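Local structure of mandelate racemase/muconate lactonizing enzyme-like protein (Roseovarius sp. TM1035, 3RCY) at residues V11-A16 against N378-T383; G21-L26 against T383-E388; P181-I186 against A219-Q224. The protein is a magnesium-binding member of the enolase superfamily that probably abstracts a proton alpha to the carboxylate of an acid substrate. One frame throughout, in Å; residues are numbered along the deposited sequence.

Near the N terminus, residues 11-16 lead out of strand 4-12 and residues 21-26 lead into strand 24-31, its antiparallel neighbour. After the barrel domain the chain returns as one loop behind helix 372-376: residues 378-383 close contact 1 and residues 383-388 close contact 2. The two closures cross along the chain, share Thr-383 and touch, with centres 8 Å apart; together they tie the C-terminal tail to the sheet of the N-terminal domain. Contact 3, joining the start of helix 183-200 to the body of helix 216-226, nests inside both loops. It lies across the molecule, its centre about 36 Å from that of contact 1 and about 30 Å from that of contact 2.

Contact 1. Residues V11-A16 against N378-T383; sequences VTAPPA and NPYHGT
Thr-12 and Ala-13 leave the end of strand 4-12 and cross the extended loop at Asn-378 to Tyr-380, the CA atoms of Thr-12 and Pro-379 being 4.9 Å apart. Ala-13 N gives a nearly straight hydrogen bond to Asn-378 O (2.9 Å, 167° at the hydrogen). Two residues further along the loop, a water takes over the bridging: it donates to Val-11 O and accepts from Tyr-380 N at 2.9 Å. Thr-12 OG1 also comes within 3.0 Å of Asn-378 O, but its one proton can also go to Ala-375 O, so this bond is not settled. Beside these polar links, Tyr-380 CB is met by two methyls, Val-11 CG1 and Ala-13 CB, each 4.0 Å from it. With CG anti to the backbone N (chi1 175°), the tyrosine leads its ring away from residues 11-16; the methyl of Ala-13 sits at the ring edge near CD1, while Gly-382 N lies over the ring centre, 3.5 Å above its plane. The same ring meets that of Tyr-23, and Phe-342 of helix 341-346 packs on Thr-12 and Asn-378. Such a return of the C-terminal segment to the first strand of the N-terminal sheet belongs to the two-part capping domain of the enolase superfamily.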
ATOM      1  N   VAL A  11      12.266   6.091 -48.074  1.00 16.26           N
ATOM      2  CA  VAL A  11      12.386   4.779 -47.455  1.00 16.45           C
ATOM      3  C   VAL A  11      13.563   4.055 -48.095  1.00 16.86           C
ATOM      4  O   VAL A  11      13.596   3.867 -49.311  1.00 17.31           O
ATOM      5  CB  VAL A  11      11.088   3.961 -47.595  1.00 16.66           C
ATOM      6  CG1 VAL A  11      11.244   2.583 -46.946  1.00 14.83           C
ATOM      7  CG2 VAL A  11       9.921   4.729 -46.964  1.00 15.48           C
ATOM      8  N   THR A  12      14.529   3.668 -47.267  1.00 16.52           N
ATOM      9  CA  THR A  12      15.760   3.075 -47.760  1.00 16.50           C
ATOM     10  C   THR A  12      16.047   1.729 -47.106  1.00 17.36           C
ATOM     11  O   THR A  12      15.846   1.554 -45.895  1.00 17.44           O
ATOM     12  CB  THR A  12      16.965   4.073 -47.660  1.00 15.58           C
ATOM     13  OG1 THR A  12      18.117   3.503 -48.281  1.00 15.87           O
ATOM     14  CG2 THR A  12      17.286   4.456 -46.213  1.00 16.17           C
ATOM     15  N   ALA A  13      16.516   0.788 -47.922  1.00 18.21           N
ATOM     16  CA  ALA A  13      16.801  -0.581 -47.484  1.00 18.60           C
ATOM     17  C   ALA A  13      18.303  -0.825 -47.299  1.00 18.94           C
ATOM     18  O   ALA A  13      19.072  -0.739 -48.259  1.00 19.33           O
ATOM     19  CB  ALA A  13      16.227  -1.582 -48.482  1.00 18.73           C
ATOM     20  N   PRO A  14      18.729  -1.140 -46.066  1.00 19.45           N
ATOM     21  CA  PRO A  14      20.132  -1.496 -45.844  1.00 19.90           C
ATOM     22  C   PRO A  14      20.464  -2.773 -46.616  1.00 20.80           C
ATOM     23  O   PRO A  14      19.661  -3.712 -46.608  1.00 19.76           O
ATOM     24  CB  PRO A  14      20.199  -1.779 -44.338  1.00 19.68           C
ATOM     25  CG  PRO A  14      18.988  -1.118 -43.754  1.00 25.22           C
ATOM     26  CD  PRO A  14      17.939  -1.181 -44.822  1.00 19.41           C
ATOM     27  N   PRO A  15      21.631  -2.803 -47.291  1.00 22.58           N
ATOM     28  CA  PRO A  15      22.111  -4.003 -47.972  1.00 24.26           C
ATOM     29  C   PRO A  15      22.306  -5.169 -47.006  1.00 25.47           C
ATOM     30  O   PRO A  15      22.480  -4.959 -45.800  1.00 24.84           O
ATOM     31  CB  PRO A  15      23.469  -3.565 -48.542  1.00 24.38           C
ATOM     32  CG  PRO A  15      23.352  -2.094 -48.693  1.00 25.47           C
ATOM     33  CD  PRO A  15      22.508  -1.646 -47.537  1.00 23.14           C
ATOM     34  N   ALA A  16      22.255  -6.387 -47.544  1.00 27.09           N
ATOM     35  CA  ALA A  16      22.531  -7.608 -46.782  1.00 28.26           C
ATOM     36  C   ALA A  16      23.897  -7.515 -46.083  1.00 28.79           C
ATOM     37  O   ALA A  16      24.824  -6.918 -46.633  1.00 29.11           O
ATOM     38  CB  ALA A  16      22.474  -8.831 -47.706  1.00 28.92           C
ATOM     39  N   ASN A 378      18.990   3.058 -52.965  1.00 20.19           N
ATOM     40  CA  ASN A 378      18.709   1.847 -52.206  1.00 20.00           C
ATOM     41  C   ASN A 378      17.248   1.783 -51.739  1.00 20.22           C
ATOM     42  O   ASN A 378      16.980   1.865 -50.539  1.00 20.08           O
ATOM     43  CB  ASN A 378      19.681   1.725 -51.017  1.00 19.12           C
ATOM     44  CG  ASN A 378      21.091   1.356 -51.450  1.00 24.63           C
ATOM     45  OD1 ASN A 378      21.905   2.225 -51.782  1.00 19.55           O
ATOM     46  ND2 ASN A 378      21.391   0.065 -51.432  1.00 18.54           N
ATOM     47  N   PRO A 379      16.298   1.638 -52.691  1.00 20.81           N
ATOM     48  CA  PRO A 379      14.885   1.616 -52.307  1.00 20.84           C
ATOM     49  C   PRO A 379      14.505   0.302 -51.638  1.00 21.07           C
ATOM     50  O   PRO A 379      15.221  -0.696 -51.765  1.00 20.54           O
ATOM     51  CB  PRO A 379      14.154   1.753 -53.652  1.00 20.98           C
ATOM     52  CG  PRO A 379      15.074   1.115 -54.638  1.00 20.85           C
ATOM     53  CD  PRO A 379      16.474   1.427 -54.146  1.00 21.13           C
ATOM     54  N   TYR A 380      13.386   0.302 -50.923  1.00 22.12           N
ATOM     55  CA  TYR A 380      12.900  -0.929 -50.333  1.00 23.74           C
ATOM     56  C   TYR A 380      11.841  -1.546 -51.239  1.00 26.44           C
ATOM     57  O   TYR A 380      10.841  -0.905 -51.548  1.00 26.26           O
ATOM     58  CB  TYR A 380      12.347  -0.698 -48.929  1.00 22.88           C
ATOM     59  CG  TYR A 380      11.715  -1.937 -48.334  1.00 22.71           C
ATOM     60  CD1 TYR A 380      12.493  -3.054 -48.032  1.00 22.75           C
ATOM     61  CD2 TYR A 380      10.341  -1.993 -48.074  1.00 22.74           C
ATOM     62  CE1 TYR A 380      11.932  -4.197 -47.496  1.00 22.87           C
ATOM     63  CE2 TYR A 380       9.763  -3.136 -47.526  1.00 22.53           C
ATOM     64  CZ  TYR A 380      10.567  -4.229 -47.233  1.00 22.91           C
ATOM     65  OH  TYR A 380      10.027  -5.373 -46.694  1.00 22.76           O
ATOM     66  N   HIS A 381      12.072  -2.792 -51.644  1.00 29.14           N
ATOM     67  CA  HIS A 381      11.189  -3.501 -52.576  1.00 32.07           C
ATOM     68  C   HIS A 381      10.306  -4.582 -51.947  1.00 33.12           C
ATOM     69  O   HIS A 381       9.349  -5.035 -52.578  1.00 34.41           O
ATOM     70  CB  HIS A 381      12.008  -4.117 -53.715  1.00 33.68           C
ATOM     71  CG  HIS A 381      12.581  -3.109 -54.662  1.00 35.84           C
ATOM     72  ND1 HIS A 381      11.828  -2.095 -55.217  1.00 35.09           N
ATOM     73  CD2 HIS A 381      13.832  -2.968 -55.163  1.00 35.21           C
ATOM     74  CE1 HIS A 381      12.591  -1.368 -56.014  1.00 35.97           C
ATOM     75  NE2 HIS A 381      13.811  -1.881 -56.004  1.00 36.22           N
ATOM     76  N   GLY A 382      10.627  -4.994 -50.721  1.00 32.60           N
ATOM     77  CA  GLY A 382       9.934  -6.108 -50.062  1.00 32.18           C
ATOM     78  C   GLY A 382       8.490  -5.832 -49.661  1.00 31.56           C
ATOM     79  O   GLY A 382       7.940  -4.766 -49.958  1.00 31.47           O
ATOM     80  N   THR A 383       7.879  -6.811 -48.994  1.00 30.72           N
ATOM     81  CA  THR A 383       6.480  -6.723 -48.557  1.00 29.74           C
ATOM     82  C   THR A 383       6.364  -6.876 -47.036  1.00 28.14           C
ATOM     83  O   THR A 383       5.256  -6.912 -46.490  1.00 27.96           O
ATOM     84  CB  THR A 383       5.605  -7.820 -49.221  1.00 30.54           C
ATOM     85  OG1 THR A 383       6.148  -9.110 -48.915  1.00 31.17           O
ATOM     86  CG2 THR A 383       5.535  -7.634 -50.737  1.00 31.72           C
TER
HETATM   87  O   HOH W   1      11.780   2.768 -50.887  1.00 15.57           O

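Contact 2. Residues G21-L26 against T383-E388; sequences GRYWIL and TGLHLE
Leu-385 O receives Arg-22 NH1 at 3.1 Å, nearly along the C=O axis, though the oxygen is tilted 23° out of the guanidinium plane. The backbone of the same arginine grips the next peptide: Arg-22 N donates to His-386 O at 3.2 Å, in the carbonyl plane on a lone pair. Extended from CG to NE, the arginine reaches Glu-388, whose OE1 stands 3.7 Å from Arg-22 NH2, a long salt bridge of charges alone because the oxygen lies well out of the guanidinium plane. The other carboxylate oxygen, Glu-388 OE2, accepts Leu-385 N at 3.0 Å and so ties the tail back to itself. His-386 answers in the reverse direction: its CG, anti to the backbone N (chi1 161°), turns ND1 to donate to Tyr-23 O at 3.2 Å, while its CB makes a CH-pi contact over the face of the Tyr-23 ring. CE1 presses on Gly-21 CA at 3.6 Å, where a side chain would clash. A leucine in place of His-386 would probably leave Tyr-23 O without this donor and disturb the packing on Gly-21. Tyr-42 meets the imidazole, and Ser-81 and Phe-83 of a second subunit pack on Leu-385 and Leu-387. The tail is thereby pinned to the N-terminal part of the capping domain characteristic of this superfamily, with the side chain of Leu-387 about 8 Å from the magnesium ion.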
ATOM      1  N   GLY A  21      17.574  -3.624 -39.559  1.00 18.74           N
ATOM      2  CA  GLY A  21      16.211  -3.926 -40.028  1.00 18.55           C
ATOM      3  C   GLY A  21      16.015  -3.852 -41.536  1.00 18.63           C
ATOM      4  O   GLY A  21      16.951  -3.551 -42.279  1.00 18.49           O
ATOM      5  N   ARG A  22      14.788  -4.117 -41.987  1.00 18.65           N
ATOM      6  CA  ARG A  22      14.489  -4.219 -43.425  1.00 18.93           C
ATOM      7  C   ARG A  22      14.521  -2.880 -44.169  1.00 17.34           C
ATOM      8  O   ARG A  22      14.891  -2.834 -45.343  1.00 17.30           O
ATOM      9  CB  ARG A  22      13.140  -4.910 -43.660  1.00 20.56           C
ATOM     10  CG  ARG A  22      13.169  -6.422 -43.477  1.00 32.86           C
ATOM     11  CD  ARG A  22      11.859  -7.052 -43.953  1.00 23.56           C
ATOM     12  NE  ARG A  22      11.873  -8.511 -43.842  1.00 33.96           N
ATOM     13  CZ  ARG A  22      11.610  -9.191 -42.727  1.00 24.78           C
ATOM     14  NH1 ARG A  22      11.308  -8.556 -41.595  1.00 33.70           N
ATOM     15  NH2 ARG A  22      11.657 -10.517 -42.741  1.00 34.32           N
ATOM     16  N   TYR A  23      14.121  -1.803 -43.496  1.00 15.47           N
ATOM     17  CA  TYR A  23      14.106  -0.471 -44.107  1.00 14.91           C
ATOM     18  C   TYR A  23      14.127   0.604 -43.031  1.00 14.13           C
ATOM     19  O   TYR A  23      13.712   0.363 -41.886  1.00 13.65           O
ATOM     20  CB  TYR A  23      12.875  -0.277 -45.024  1.00 14.85           C
ATOM     21  CG  TYR A  23      11.573  -0.543 -44.302  1.00 14.98           C
ATOM     22  CD1 TYR A  23      11.001   0.432 -43.480  1.00 14.29           C
ATOM     23  CD2 TYR A  23      10.928  -1.785 -44.411  1.00 14.66           C
ATOM     24  CE1 TYR A  23       9.837   0.187 -42.785  1.00 14.65           C
ATOM     25  CE2 TYR A  23       9.744  -2.036 -43.721  1.00 14.49           C
ATOM     26  CZ  TYR A  23       9.207  -1.045 -42.905  1.00 14.43           C
ATOM     27  OH  TYR A  23       8.040  -1.271 -42.197  1.00 14.57           O
ATOM     28  N   TRP A  24      14.602   1.787 -43.411  1.00 14.42           N
ATOM     29  CA  TRP A  24      14.597   2.958 -42.539  1.00 14.78           C
ATOM     30  C   TRP A  24      13.758   4.049 -43.184  1.00 15.19           C
ATOM     31  O   TRP A  24      13.803   4.238 -44.398  1.00 15.67           O
ATOM     32  CB  TRP A  24      16.021   3.471 -42.300  1.00 14.42           C
ATOM     33  CG  TRP A  24      16.951   2.446 -41.713  1.00 14.30           C
ATOM     34  CD1 TRP A  24      16.622   1.418 -40.871  1.00 14.32           C
ATOM     35  CD2 TRP A  24      18.366   2.362 -41.911  1.00 14.59           C
ATOM     36  NE1 TRP A  24      17.745   0.696 -40.542  1.00 14.28           N
ATOM     37  CE2 TRP A  24      18.829   1.253 -41.165  1.00 14.14           C
ATOM     38  CE3 TRP A  24      19.288   3.118 -42.643  1.00 14.44           C
ATOM     39  CZ2 TRP A  24      20.175   0.878 -41.134  1.00 14.85           C
ATOM     40  CZ3 TRP A  24      20.632   2.749 -42.606  1.00 15.31           C
ATOM     41  CH2 TRP A  24      21.059   1.635 -41.863  1.00 14.44           C
ATOM     42  N   ILE A  25      12.984   4.754 -42.366  1.00 15.09           N
ATOM     43  CA  ILE A  25      12.100   5.802 -42.866  1.00 15.01           C
ATOM     44  C   ILE A  25      12.718   7.151 -42.542  1.00 14.93           C
ATOM     45  O   ILE A  25      12.673   7.609 -41.399  1.00 14.40           O
ATOM     46  CB  ILE A  25      10.665   5.701 -42.279  1.00 14.78           C
ATOM     47  CG1 ILE A  25      10.044   4.333 -42.609  1.00 15.41           C
ATOM     48  CG2 ILE A  25       9.784   6.832 -42.829  1.00 15.41           C
ATOM     49  CD1 ILE A  25       8.803   3.987 -41.767  1.00 15.38           C
ATOM     50  N   LEU A  26      13.306   7.772 -43.558  1.00 15.32           N
ATOM     51  CA  LEU A  26      13.940   9.075 -43.400  1.00 15.40           C
ATOM     52  C   LEU A  26      12.980  10.178 -43.818  1.00 15.32           C
ATOM     53  O   LEU A  26      12.226  10.022 -44.786  1.00 15.63           O
ATOM     54  CB  LEU A  26      15.225   9.152 -44.239  1.00 15.81           C
ATOM     55  CG  LEU A  26      16.226   7.992 -44.102  1.00 19.49           C
ATOM     56  CD1 LEU A  26      17.401   8.215 -45.041  1.00 16.07           C
ATOM     57  CD2 LEU A  26      16.708   7.821 -42.655  1.00 15.79           C
ATOM     58  N   THR A 383       7.879  -6.811 -48.994  1.00 30.72           N
ATOM     59  CA  THR A 383       6.480  -6.723 -48.557  1.00 29.74           C
ATOM     60  C   THR A 383       6.364  -6.876 -47.036  1.00 28.14           C
ATOM     61  O   THR A 383       5.256  -6.912 -46.490  1.00 27.96           O
ATOM     62  CB  THR A 383       5.605  -7.820 -49.221  1.00 30.54           C
ATOM     63  OG1 THR A 383       6.148  -9.110 -48.915  1.00 31.17           O
ATOM     64  CG2 THR A 383       5.535  -7.634 -50.737  1.00 31.72           C
ATOM     65  N   GLY A 384       7.514  -6.973 -46.367  1.00 26.64           N
ATOM     66  CA  GLY A 384       7.570  -7.178 -44.923  1.00 25.45           C
ATOM     67  C   GLY A 384       7.660  -5.884 -44.134  1.00 24.05           C
ATOM     68  O   GLY A 384       7.751  -4.793 -44.707  1.00 24.57           O
ATOM     69  N   LEU A 385       7.625  -6.008 -42.813  1.00 22.20           N
ATOM     70  CA  LEU A 385       7.771  -4.856 -41.933  1.00 20.94           C
ATOM     71  C   LEU A 385       9.217  -4.775 -41.483  1.00 21.46           C
ATOM     72  O   LEU A 385       9.988  -5.724 -41.698  1.00 21.56           O
ATOM     73  CB  LEU A 385       6.818  -4.970 -40.738  1.00 19.52           C
ATOM     74  CG  LEU A 385       5.333  -5.078 -41.120  1.00 20.97           C
ATOM     75  CD1 LEU A 385       4.493  -5.482 -39.931  1.00 18.51           C
ATOM     76  CD2 LEU A 385       4.831  -3.771 -41.705  1.00 18.80           C
ATOM     77  N   HIS A 386       9.580  -3.643 -40.871  1.00 21.27           N
ATOM     78  CA  HIS A 386      10.940  -3.376 -40.420  1.00 21.76           C
ATOM     79  C   HIS A 386      11.475  -4.548 -39.582  1.00 22.78           C
ATOM     80  O   HIS A 386      12.589  -5.027 -39.815  1.00 22.84           O
ATOM     81  CB  HIS A 386      10.977  -2.044 -39.657  1.00 21.41           C
ATOM     82  CG  HIS A 386      12.169  -1.878 -38.768  1.00 22.27           C
ATOM     83  ND1 HIS A 386      13.407  -1.497 -39.240  1.00 22.07           N
ATOM     84  CD2 HIS A 386      12.308  -2.029 -37.428  1.00 21.17           C
ATOM     85  CE1 HIS A 386      14.257  -1.421 -38.231  1.00 21.39           C
ATOM     86  NE2 HIS A 386      13.617  -1.750 -37.122  1.00 22.14           N
ATOM     87  N   LEU A 387      10.659  -4.993 -38.626  1.00 23.52           N
ATOM     88  CA  LEU A 387      10.857  -6.243 -37.885  1.00 24.89           C
ATOM     89  C   LEU A 387       9.519  -6.966 -37.843  1.00 25.90           C
ATOM     90  O   LEU A 387       8.481  -6.338 -38.046  1.00 25.80           O
ATOM     91  CB  LEU A 387      11.311  -5.964 -36.451  1.00 24.80           C
ATOM     92  CG  LEU A 387      12.735  -5.450 -36.240  1.00 27.31           C
ATOM     93  CD1 LEU A 387      12.855  -4.818 -34.852  1.00 24.82           C
ATOM     94  CD2 LEU A 387      13.761  -6.566 -36.434  1.00 25.34           C
ATOM     95  N   GLU A 388       9.535  -8.268 -37.564  1.00 27.18           N
ATOM     96  CA  GLU A 388       8.300  -9.067 -37.521  1.00 29.12           C
ATOM     97  C   GLU A 388       8.288 -10.061 -36.367  1.00 30.05           C
ATOM     98  O   GLU A 388       9.347 -10.478 -35.895  1.00 30.05           O
ATOM     99  CB  GLU A 388       8.070  -9.793 -38.856  1.00 30.04           C
ATOM    100  CG  GLU A 388       7.578  -8.872 -39.969  1.00 41.30           C
ATOM    101  CD  GLU A 388       7.609  -9.503 -41.353  1.00 31.62           C
ATOM    102  OE1 GLU A 388       8.208 -10.592 -41.514  1.00 42.07           O
ATOM    103  OE2 GLU A 388       7.034  -8.897 -42.282  1.00 41.75           O
TER

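Contact 3. Residues P181-I186 against A219-Q224; sequences PAMTDI and AIRLGQ
Pro-181, just ahead of helix 183-200, brings its CG to 4.5 Å from Arg-221 NH1. Its carbonyl reaches the same nitrogen through a water, which donates to Pro-181 O at 2.8 Å and accepts from Arg-221 NH1, in the plane of the guanidinium. Ala-182 is the N-cap residue; its N donates to Asp-185 OD2 at 2.9 Å, the half of a capping box that needs no side chain at the cap. Met-183 starts away from the other helix, but bends at chi2 and chi3 bring SD to the guanidinium edge, 3.6 Å from Arg-221 NH2. A glycerol, probably from the crystallisation liquor, binds the N atoms of Met-183 and Thr-184.

Ile-186 completes the grip. Its CD1 lies over one face of the guanidinium, offset toward the rim and 3.5 Å from Arg-221 NH2, while the methionine sulfur stays in the plane. A bend at chi3 (52°) sets the guanidinium with one face against Ile-186 and an edge at Met-183. On its other flank Ile-186 receives Leu-222: CD1 of the leucine rests 3.9 Å from Ile-186 CA and 4.1 Å from its CG1, the two side chains lying alongside, pointing opposite ways. The polar end of Arg-221 has its firm partner in another chain, Ser-230 OG of a third subunit, bound by NH2. Thus the contact joins successive outer helices, those following strands 164-167 and 205-208, in the modified TIM barrel, (beta/alpha)7beta, of the enolase superfamily, and its arginine extends the packing into a subunit interface.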
ATOM      1  N   PRO A 181       9.881 -20.068 -21.105  1.00 13.76           N
ATOM      2  CA  PRO A 181      11.054 -20.576 -21.828  1.00 13.84           C
ATOM      3  C   PRO A 181      11.142 -22.101 -21.756  1.00 14.31           C
ATOM      4  O   PRO A 181      10.720 -22.709 -20.763  1.00 13.88           O
ATOM      5  CB  PRO A 181      12.239 -19.959 -21.066  1.00 13.75           C
ATOM      6  CG  PRO A 181      11.689 -19.691 -19.672  1.00 11.91           C
ATOM      7  CD  PRO A 181      10.267 -19.251 -19.938  1.00 13.40           C
ATOM      8  N   ALA A 182      11.678 -22.709 -22.811  1.00 14.79           N
ATOM      9  CA  ALA A 182      12.047 -24.117 -22.780  1.00 15.65           C
ATOM     10  C   ALA A 182      13.273 -24.253 -21.871  1.00 16.06           C
ATOM     11  O   ALA A 182      13.989 -23.274 -21.670  1.00 15.52           O
ATOM     12  CB  ALA A 182      12.366 -24.583 -24.178  1.00 15.80           C
ATOM     13  N   MET A 183      13.505 -25.448 -21.318  1.00 16.79           N
ATOM     14  CA  MET A 183      14.719 -25.712 -20.536  1.00 17.43           C
ATOM     15  C   MET A 183      15.980 -25.441 -21.358  1.00 16.98           C
ATOM     16  O   MET A 183      16.980 -24.961 -20.827  1.00 17.00           O
ATOM     17  CB  MET A 183      14.746 -27.151 -20.000  1.00 19.26           C
ATOM     18  CG  MET A 183      13.977 -27.369 -18.691  1.00 25.69           C
ATOM     19  SD  MET A 183      14.494 -26.313 -17.305  1.00 21.38           S
ATOM     20  CE  MET A 183      16.212 -26.797 -17.111  1.00 25.58           C
ATOM     21  N   THR A 184      15.916 -25.733 -22.653  1.00 16.50           N
ATOM     22  CA  THR A 184      17.021 -25.440 -23.571  1.00 16.64           C
ATOM     23  C   THR A 184      17.287 -23.937 -23.740  1.00 16.12           C
ATOM     24  O   THR A 184      18.433 -23.543 -23.916  1.00 16.10           O
ATOM     25  CB  THR A 184      16.808 -26.082 -24.957  1.00 16.97           C
ATOM     26  OG1 THR A 184      15.507 -25.738 -25.433  1.00 17.95           O
ATOM     27  CG2 THR A 184      16.937 -27.610 -24.876  1.00 18.34           C
ATOM     28  N   ASP A 185      16.239 -23.110 -23.687  1.00 15.82           N
ATOM     29  CA  ASP A 185      16.396 -21.642 -23.702  1.00 15.49           C
ATOM     30  C   ASP A 185      17.149 -21.161 -22.466  1.00 15.60           C
ATOM     31  O   ASP A 185      18.010 -20.273 -22.541  1.00 15.98           O
ATOM     32  CB  ASP A 185      15.032 -20.929 -23.763  1.00 15.50           C
ATOM     33  CG  ASP A 185      14.264 -21.231 -25.039  1.00 18.27           C
ATOM     34  OD1 ASP A 185      14.903 -21.366 -26.096  1.00 15.79           O
ATOM     35  OD2 ASP A 185      13.017 -21.316 -24.989  1.00 16.01           O
ATOM     36  N   ILE A 186      16.799 -21.727 -21.316  1.00 15.13           N
ATOM     37  CA  ILE A 186      17.467 -21.371 -20.081  1.00 14.87           C
ATOM     38  C   ILE A 186      18.925 -21.820 -20.108  1.00 14.84           C
ATOM     39  O   ILE A 186      19.816 -21.012 -19.846  1.00 14.50           O
ATOM     40  CB  ILE A 186      16.708 -21.878 -18.824  1.00 14.82           C
ATOM     41  CG1 ILE A 186      15.350 -21.162 -18.712  1.00 15.38           C
ATOM     42  CG2 ILE A 186      17.552 -21.641 -17.554  1.00 16.27           C
ATOM     43  CD1 ILE A 186      14.393 -21.746 -17.661  1.00 15.14           C
ATOM     44  N   ALA A 219      10.024 -15.125 -17.226  1.00 12.83           N
ATOM     45  CA  ALA A 219      11.082 -14.117 -17.122  1.00 12.85           C
ATOM     46  C   ALA A 219      11.852 -14.232 -15.815  1.00 13.39           C
ATOM     47  O   ALA A 219      13.064 -14.005 -15.779  1.00 13.63           O
ATOM     48  CB  ALA A 219      10.505 -12.714 -17.262  1.00 12.35           C
ATOM     49  N   ILE A 220      11.140 -14.578 -14.745  1.00 13.32           N
ATOM     50  CA  ILE A 220      11.759 -14.791 -13.434  1.00 12.96           C
ATOM     51  C   ILE A 220      12.621 -16.063 -13.411  1.00 13.32           C
ATOM     52  O   ILE A 220      13.743 -16.036 -12.906  1.00 13.29           O
ATOM     53  CB  ILE A 220      10.707 -14.767 -12.294  1.00 12.94           C
ATOM     54  CG1 ILE A 220      10.108 -13.351 -12.176  1.00 11.97           C
ATOM     55  CG2 ILE A 220      11.328 -15.206 -10.945  1.00 12.49           C
ATOM     56  CD1 ILE A 220       8.776 -13.283 -11.425  1.00 13.09           C
ATOM     57  N   ARG A 221      12.115 -17.162 -13.973  1.00 13.55           N
ATOM     58  CA  ARG A 221      12.908 -18.397 -14.054  1.00 14.00           C
ATOM     59  C   ARG A 221      14.190 -18.213 -14.881  1.00 14.36           C
ATOM     60  O   ARG A 221      15.252 -18.701 -14.497  1.00 14.40           O
ATOM     61  CB  ARG A 221      12.081 -19.553 -14.598  1.00 14.05           C
ATOM     62  CG  ARG A 221      10.957 -20.001 -13.662  1.00 12.88           C
ATOM     63  CD  ARG A 221      10.339 -21.315 -14.130  1.00 14.11           C
ATOM     64  NE  ARG A 221      11.356 -22.337 -14.360  1.00 13.23           N
ATOM     65  CZ  ARG A 221      11.538 -22.996 -15.501  1.00 14.45           C
ATOM     66  NH1 ARG A 221      10.744 -22.779 -16.555  1.00 12.92           N
ATOM     67  NH2 ARG A 221      12.509 -23.895 -15.578  1.00 12.76           N
ATOM     68  N   LEU A 222      14.089 -17.502 -16.002  1.00 14.43           N
ATOM     69  CA  LEU A 222      15.270 -17.253 -16.838  1.00 14.89           C
ATOM     70  C   LEU A 222      16.224 -16.275 -16.158  1.00 14.48           C
ATOM     71  O   LEU A 222      17.444 -16.494 -16.123  1.00 14.06           O
ATOM     72  CB  LEU A 222      14.879 -16.749 -18.234  1.00 14.87           C
ATOM     73  CG  LEU A 222      16.045 -16.308 -19.134  1.00 18.16           C
ATOM     74  CD1 LEU A 222      16.878 -17.499 -19.575  1.00 15.35           C
ATOM     75  CD2 LEU A 222      15.526 -15.555 -20.342  1.00 15.38           C
ATOM     76  N   GLY A 223      15.657 -15.203 -15.619  1.00 14.76           N
ATOM     77  CA  GLY A 223      16.420 -14.190 -14.897  1.00 15.00           C
ATOM     78  C   GLY A 223      17.282 -14.768 -13.790  1.00 15.57           C
ATOM     79  O   GLY A 223      18.477 -14.484 -13.726  1.00 15.43           O
ATOM     80  N   GLN A 224      16.685 -15.585 -12.917  1.00 15.57           N
ATOM     81  CA  GLN A 224      17.420 -16.129 -11.783  1.00 15.88           C
ATOM     82  C   GLN A 224      18.609 -17.010 -12.210  1.00 15.81           C
ATOM     83  O   GLN A 224      19.641 -17.029 -11.540  1.00 15.42           O
ATOM     84  CB  GLN A 224      16.481 -16.851 -10.798  1.00 16.85           C
ATOM     85  CG  GLN A 224      15.956 -18.207 -11.253  1.00 21.95           C
ATOM     86  CD  GLN A 224      14.904 -18.763 -10.300  1.00 18.34           C
ATOM     87  OE1 GLN A 224      15.184 -19.660  -9.501  1.00 22.17           O
ATOM     88  NE2 GLN A 224      13.694 -18.213 -10.369  1.00 21.69           N
TER
HETATM   89  O   HOH W   2      11.838 -24.214 -18.636  1.00 11.60           O